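Local structure of sulfate transporter sulfate transporter family protein (Wolinella succinogenes, 4DGF) at residues F33-G36 against V37-L41; T68-H71 against A72-F76. The protein probably moves sulfate or related anions across the membrane, the piece described here being its STAS domain, which carries no transmembrane helix. All blocks are in the same frame, centred on the assembly; numbering follows the deposited sequence.

In the fold
Both contacts are local: contact 1 takes in the lead-in residues F33 and F34 and the whole of helix 35-41, while contact 2 lies inside helix 67-83, with centres about 9 Å apart. The two helices pack directly against each other: A38 CB meets A72 CB at 3.5 Å, L41 touches F76, and the ring of F33 reaches G69 CA. Each contact has a buried side and an exposed one. In contact 1 the apolar side is phenyl on aliphatic, and the outer edge is polar, wet and holds a formic acid. In contact 2 a buried selenomethionine lays its methyl over a partly exposed indole, beside helices 94-103 and 105-109, with H71 at the surface.

Contact 1 (F33-G36 against V37-L41); sequences FFFG and VADRL. With FMT (formic acid), chain D.
The phenyl ring of F33 lies just ahead of the helix and is covered on one face by V37, whose CG1 sits 3.7 Å from the ring centroid in a CH-pi contact. With its CG anti to the backbone N (chi1 -172°), F33 is swung along the first turn, where CE2 approaches A38 CB and CZ comes within 3.9 Å of L41 CD2. A flat ring suits this place because it can touch V37, A38 and, a turn beyond V37, L41; L73 of helix 67-83 also packs on it. F34 is the N-cap of helix 35-41, the helix of the beta-alpha-beta crossover between strands 24-28 and 54-58 of the STAS domain. Its carbonyl O accepts the A38 N-H at 2.9 Å, nearly straight at 167°, while one water takes the N-H groups of both F34 and V37. At the outer edge the R40 chain turns about its CG-CD bond (chi3 -62°), laying one guanidinium face over G36 O. R40 NE and NH2 bond to O1 and O2 of the formic acid at 2.8 and 2.9 Å, a two-pronged pair of hydrogen bonds; this small acid, probably from the crystallisation liquor, also binds Y27 and N30.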
loop_
_atom_site.group_PDB
_atom_site.type_symbol
_atom_site.label_atom_id
_atom_site.label_comp_id
_atom_site.label_asym_id
_atom_site.label_seq_id
_atom_site.Cartn_x
_atom_site.Cartn_y
_atom_site.Cartn_z
ATOM N N PHE A 33 -1.153 6.384 10.758
ATOM C CA PHE A 33 -0.785 4.951 10.801
ATOM C C PHE A 33 0.006 4.722 12.051
ATOM O O PHE A 33 1.273 4.726 12.080
ATOM C CB PHE A 33 -0.023 4.688 9.506
ATOM C CG PHE A 33 0.290 3.239 9.226
ATOM C CD1 PHE A 33 0.626 2.879 7.907
ATOM C CD2 PHE A 33 0.266 2.253 10.213
ATOM C CE1 PHE A 33 0.988 1.576 7.570
ATOM C CE2 PHE A 33 0.608 0.980 9.893
ATOM C CZ PHE A 33 1.005 0.671 8.544
ATOM N N PHE A 34 -0.748 4.497 13.134
ATOM C CA PHE A 34 -0.182 4.269 14.433
ATOM C C PHE A 34 -0.540 2.808 14.881
ATOM O O PHE A 34 -0.775 1.945 14.009
ATOM C CB PHE A 34 -0.665 5.293 15.513
ATOM C CG PHE A 34 -0.403 6.722 15.211
ATOM C CD1 PHE A 34 0.707 7.088 14.409
ATOM C CD2 PHE A 34 -1.258 7.785 15.749
ATOM C CE1 PHE A 34 0.924 8.451 14.107
ATOM C CE2 PHE A 34 -0.961 9.130 15.473
ATOM C CZ PHE A 34 0.135 9.443 14.601
ATOM N N PHE A 35 -0.648 2.584 16.203
ATOM C CA PHE A 35 -0.689 1.148 16.621
ATOM C C PHE A 35 -2.007 0.534 16.144
ATOM O O PHE A 35 -2.053 -0.672 15.908
ATOM C CB PHE A 35 -0.572 1.031 18.175
ATOM C CG PHE A 35 -1.820 1.385 18.935
ATOM C CD1 PHE A 35 -2.720 0.371 19.341
ATOM C CD2 PHE A 35 -2.167 2.723 19.202
ATOM C CE1 PHE A 35 -3.898 0.692 20.051
ATOM C CE2 PHE A 35 -3.323 3.060 19.948
ATOM C CZ PHE A 35 -4.208 2.010 20.313
ATOM N N GLY A 36 -3.103 1.346 16.097
ATOM C CA GLY A 36 -4.482 0.779 15.677
ATOM C C GLY A 36 -4.402 0.152 14.292
ATOM O O GLY A 36 -4.833 -1.008 14.052
ATOM N N VAL A 37 -3.908 0.930 13.308
ATOM C CA VAL A 37 -3.762 0.476 11.934
ATOM C C VAL A 37 -2.756 -0.675 11.931
ATOM O O VAL A 37 -2.946 -1.714 11.261
ATOM C CB VAL A 37 -3.290 1.552 11.067
ATOM C CG1 VAL A 37 -2.885 1.112 9.673
ATOM C CG2 VAL A 37 -4.278 2.703 11.008
ATOM N N ALA A 38 -1.655 -0.467 12.618
ATOM C CA ALA A 38 -0.656 -1.574 12.638
ATOM C C ALA A 38 -1.312 -2.910 13.060
ATOM O O ALA A 38 -1.028 -3.895 12.434
ATOM C CB ALA A 38 0.500 -1.169 13.533
ATOM N N ASP A 39 -2.133 -2.924 14.078
ATOM C CA ASP A 39 -2.760 -4.163 14.601
ATOM C C ASP A 39 -3.656 -4.784 13.520
ATOM O O ASP A 39 -3.806 -6.003 13.420
ATOM C CB ASP A 39 -3.633 -3.849 15.808
ATOM C CG ASP A 39 -3.149 -4.517 17.058
ATOM O OD1 ASP A 39 -3.041 -5.788 16.971
ATOM O OD2 ASP A 39 -2.913 -3.779 18.104
ATOM N N ARG A 40 -4.292 -3.934 12.747
ATOM C CA ARG A 40 -5.205 -4.441 11.666
ATOM C C ARG A 40 -4.466 -4.907 10.388
ATOM O O ARG A 40 -4.828 -5.934 9.788
ATOM C CB ARG A 40 -6.194 -3.385 11.293
ATOM C CG ARG A 40 -7.155 -3.099 12.405
ATOM C CD ARG A 40 -8.212 -2.101 11.984
ATOM N NE ARG A 40 -7.779 -0.759 11.597
ATOM C CZ ARG A 40 -7.758 0.293 12.390
ATOM N NH1 ARG A 40 -8.123 0.258 13.724
ATOM N NH2 ARG A 40 -7.455 1.442 11.878
ATOM N N LEU A 41 -3.364 -4.270 10.024
ATOM C CA LEU A 41 -2.637 -4.669 8.823
ATOM C C LEU A 41 -1.823 -5.991 9.049
ATOM O O LEU A 41 -1.564 -6.810 8.098
ATOM C CB LEU A 41 -1.679 -3.566 8.338
ATOM C CG LEU A 41 -0.891 -3.888 7.042
ATOM C CD1 LEU A 41 -1.835 -4.168 5.825
ATOM C CD2 LEU A 41 0.045 -2.684 6.799
HETATM C C FMT D . -7.259 0.376 8.304
HETATM O O1 FMT D . -6.835 -0.544 9.023
HETATM O O2 FMT D . -7.411 1.498 8.930
HETATM O O HOH W 1 -3.566 3.854 14.041
HETATM O O HOH W 2 -0.036 -2.310 17.092
HETATM O O HOH W 3 -7.092 -1.913 15.636
#

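Contact 2 (T68-H71 against A72-F76); sequences TGMH and ALWEF
From T68 to E75 the backbone is regular alpha-helix: the carbonyl oxygens of T68, G69, M70 and H71 accept, in turn, the N-H groups of A72, L73, W74 and E75. The four bonds are even, from 2.9 Å for L73 N to G69 O up to 3.0 Å for E75 N to H71 O. The helical repeat, about 100° a residue, fans the side chains out around the axis, some facing the interior and others the surface. M70, buried and present as selenomethionine, lays its methyl over the indole of the partly exposed W74 one turn on. A chi1 of -175° carries CG away from the backbone N, and bends at the next two torsions fold the terminal methyl back. CE thus lies over one face of the five-membered ring, 3.7 Å from its centroid and only 17° off the normal, a CH-pi contact; SE, farther off and oblique, makes this a Met-aromatic pair. The M70 CE methyl also reaches L73 CD2 at 3.7 Å, so the flexible selenoether chain touches both a branched aliphatic and a flat aromatic group. Were W74 an alanine, the M70 methyl would probably lose the face it rests on and F105 its edge-to-face partner. Small residues suit the side turned to helix 35-41: A72 packs on A38 and F33, and G69 brings bare backbone to F33. H71 lies on the exposed side, where its ND1 is 4.5 Å from E75 OE2, near but not in contact. Helix 67-83 links parallel strands 54-58 and 86-90, and an amphipathic helix in such a beta-alpha-beta crossover, layered with its neighbours against the sheet, is characteristic of the STAS fold.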
loop_
_atom_site.group_PDB
_atom_site.type_symbol
_atom_site.label_atom_id
_atom_site.label_comp_id
_atom_site.label_asym_id
_atom_site.label_seq_id
_atom_site.Cartn_x
_atom_site.Cartn_y
_atom_site.Cartn_z
ATOM N N THR A 68 5.695 2.428 15.428
ATOM C CA THR A 68 4.946 1.200 15.429
ATOM C C THR A 68 4.319 0.982 14.071
ATOM O O THR A 68 4.290 -0.133 13.543
ATOM C CB THR A 68 3.868 1.327 16.544
ATOM O OG1 THR A 68 4.523 1.332 17.838
ATOM C CG2 THR A 68 2.894 0.090 16.562
ATOM N N GLY A 69 3.670 2.033 13.521
ATOM C CA GLY A 69 3.172 2.004 12.125
ATOM C C GLY A 69 4.275 1.594 11.106
ATOM O O GLY A 69 4.086 0.778 10.228
HETATM N N MSE A 70 5.464 2.228 11.239
HETATM C CA MSE A 70 6.502 1.960 10.242
HETATM C C MSE A 70 6.970 0.505 10.445
HETATM O O MSE A 70 7.189 -0.204 9.451
HETATM C CB MSE A 70 7.605 2.963 10.575
HETATM C CG MSE A 70 8.721 2.849 9.492
HETATM SE SE MSE A 70 8.218 3.334 7.660
HETATM C CE MSE A 70 8.198 1.580 6.856
ATOM N N HIS A 71 7.011 0.041 11.701
ATOM C CA HIS A 71 7.414 -1.353 11.847
ATOM C C HIS A 71 6.425 -2.311 11.175
ATOM O O HIS A 71 6.811 -3.234 10.468
ATOM C CB HIS A 71 7.547 -1.694 13.325
ATOM C CG HIS A 71 7.891 -3.137 13.557
ATOM N ND1 HIS A 71 6.974 -4.024 13.969
ATOM C CD2 HIS A 71 9.082 -3.835 13.331
ATOM C CE1 HIS A 71 7.600 -5.292 14.064
ATOM N NE2 HIS A 71 8.865 -5.146 13.662
ATOM N N ALA A 72 5.137 -2.020 11.308
ATOM C CA ALA A 72 4.127 -2.872 10.692
ATOM C C ALA A 72 4.262 -2.797 9.151
ATOM O O ALA A 72 4.072 -3.862 8.441
ATOM C CB ALA A 72 2.766 -2.342 11.122
ATOM N N LEU A 73 4.548 -1.606 8.608
ATOM C CA LEU A 73 4.631 -1.445 7.164
ATOM C C LEU A 73 5.866 -2.219 6.620
ATOM O O LEU A 73 5.725 -2.891 5.598
ATOM C CB LEU A 73 4.606 0.029 6.827
ATOM C CG LEU A 73 4.863 0.367 5.381
ATOM C CD1 LEU A 73 3.714 -0.170 4.501
ATOM C CD2 LEU A 73 4.884 1.916 5.231
ATOM N N TRP A 74 6.971 -2.251 7.350
ATOM C CA TRP A 74 8.167 -3.013 6.944
ATOM C C TRP A 74 7.837 -4.494 6.962
ATOM O O TRP A 74 8.235 -5.257 6.001
ATOM C CB TRP A 74 9.338 -2.940 7.956
ATOM C CG TRP A 74 10.200 -1.734 7.795
ATOM C CD1 TRP A 74 10.349 -0.646 8.661
ATOM C CD2 TRP A 74 11.106 -1.452 6.710
ATOM N NE1 TRP A 74 11.280 0.224 8.188
ATOM C CE2 TRP A 74 11.740 -0.154 7.031
ATOM C CE3 TRP A 74 11.479 -2.123 5.533
ATOM C CZ2 TRP A 74 12.713 0.446 6.198
ATOM C CZ3 TRP A 74 12.415 -1.499 4.707
ATOM C CH2 TRP A 74 13.023 -0.245 5.035
ATOM N N GLU A 75 7.179 -4.951 8.023
ATOM C CA GLU A 75 6.919 -6.385 8.087
ATOM C C GLU A 75 5.854 -6.764 7.044
ATOM O O GLU A 75 5.852 -7.873 6.550
ATOM C CB GLU A 75 6.542 -6.829 9.500
ATOM C CG GLU A 75 5.085 -6.631 9.805
ATOM C CD GLU A 75 4.625 -7.329 11.093
ATOM O OE1 GLU A 75 4.907 -8.565 11.238
ATOM O OE2 GLU A 75 3.961 -6.638 11.933
ATOM N N PHE A 76 4.982 -5.831 6.652
ATOM C CA PHE A 76 4.043 -6.153 5.646
ATOM C C PHE A 76 4.737 -6.307 4.282
ATOM O O PHE A 76 4.387 -7.222 3.486
ATOM C CB PHE A 76 2.921 -5.104 5.568
ATOM C CG PHE A 76 1.843 -5.498 4.614
ATOM C CD1 PHE A 76 0.979 -6.514 4.907
ATOM C CD2 PHE A 76 1.724 -4.853 3.399
ATOM C CE1 PHE A 76 0.001 -6.912 3.992
ATOM C CE2 PHE A 76 0.746 -5.244 2.470
ATOM C CZ PHE A 76 -0.076 -6.306 2.759
#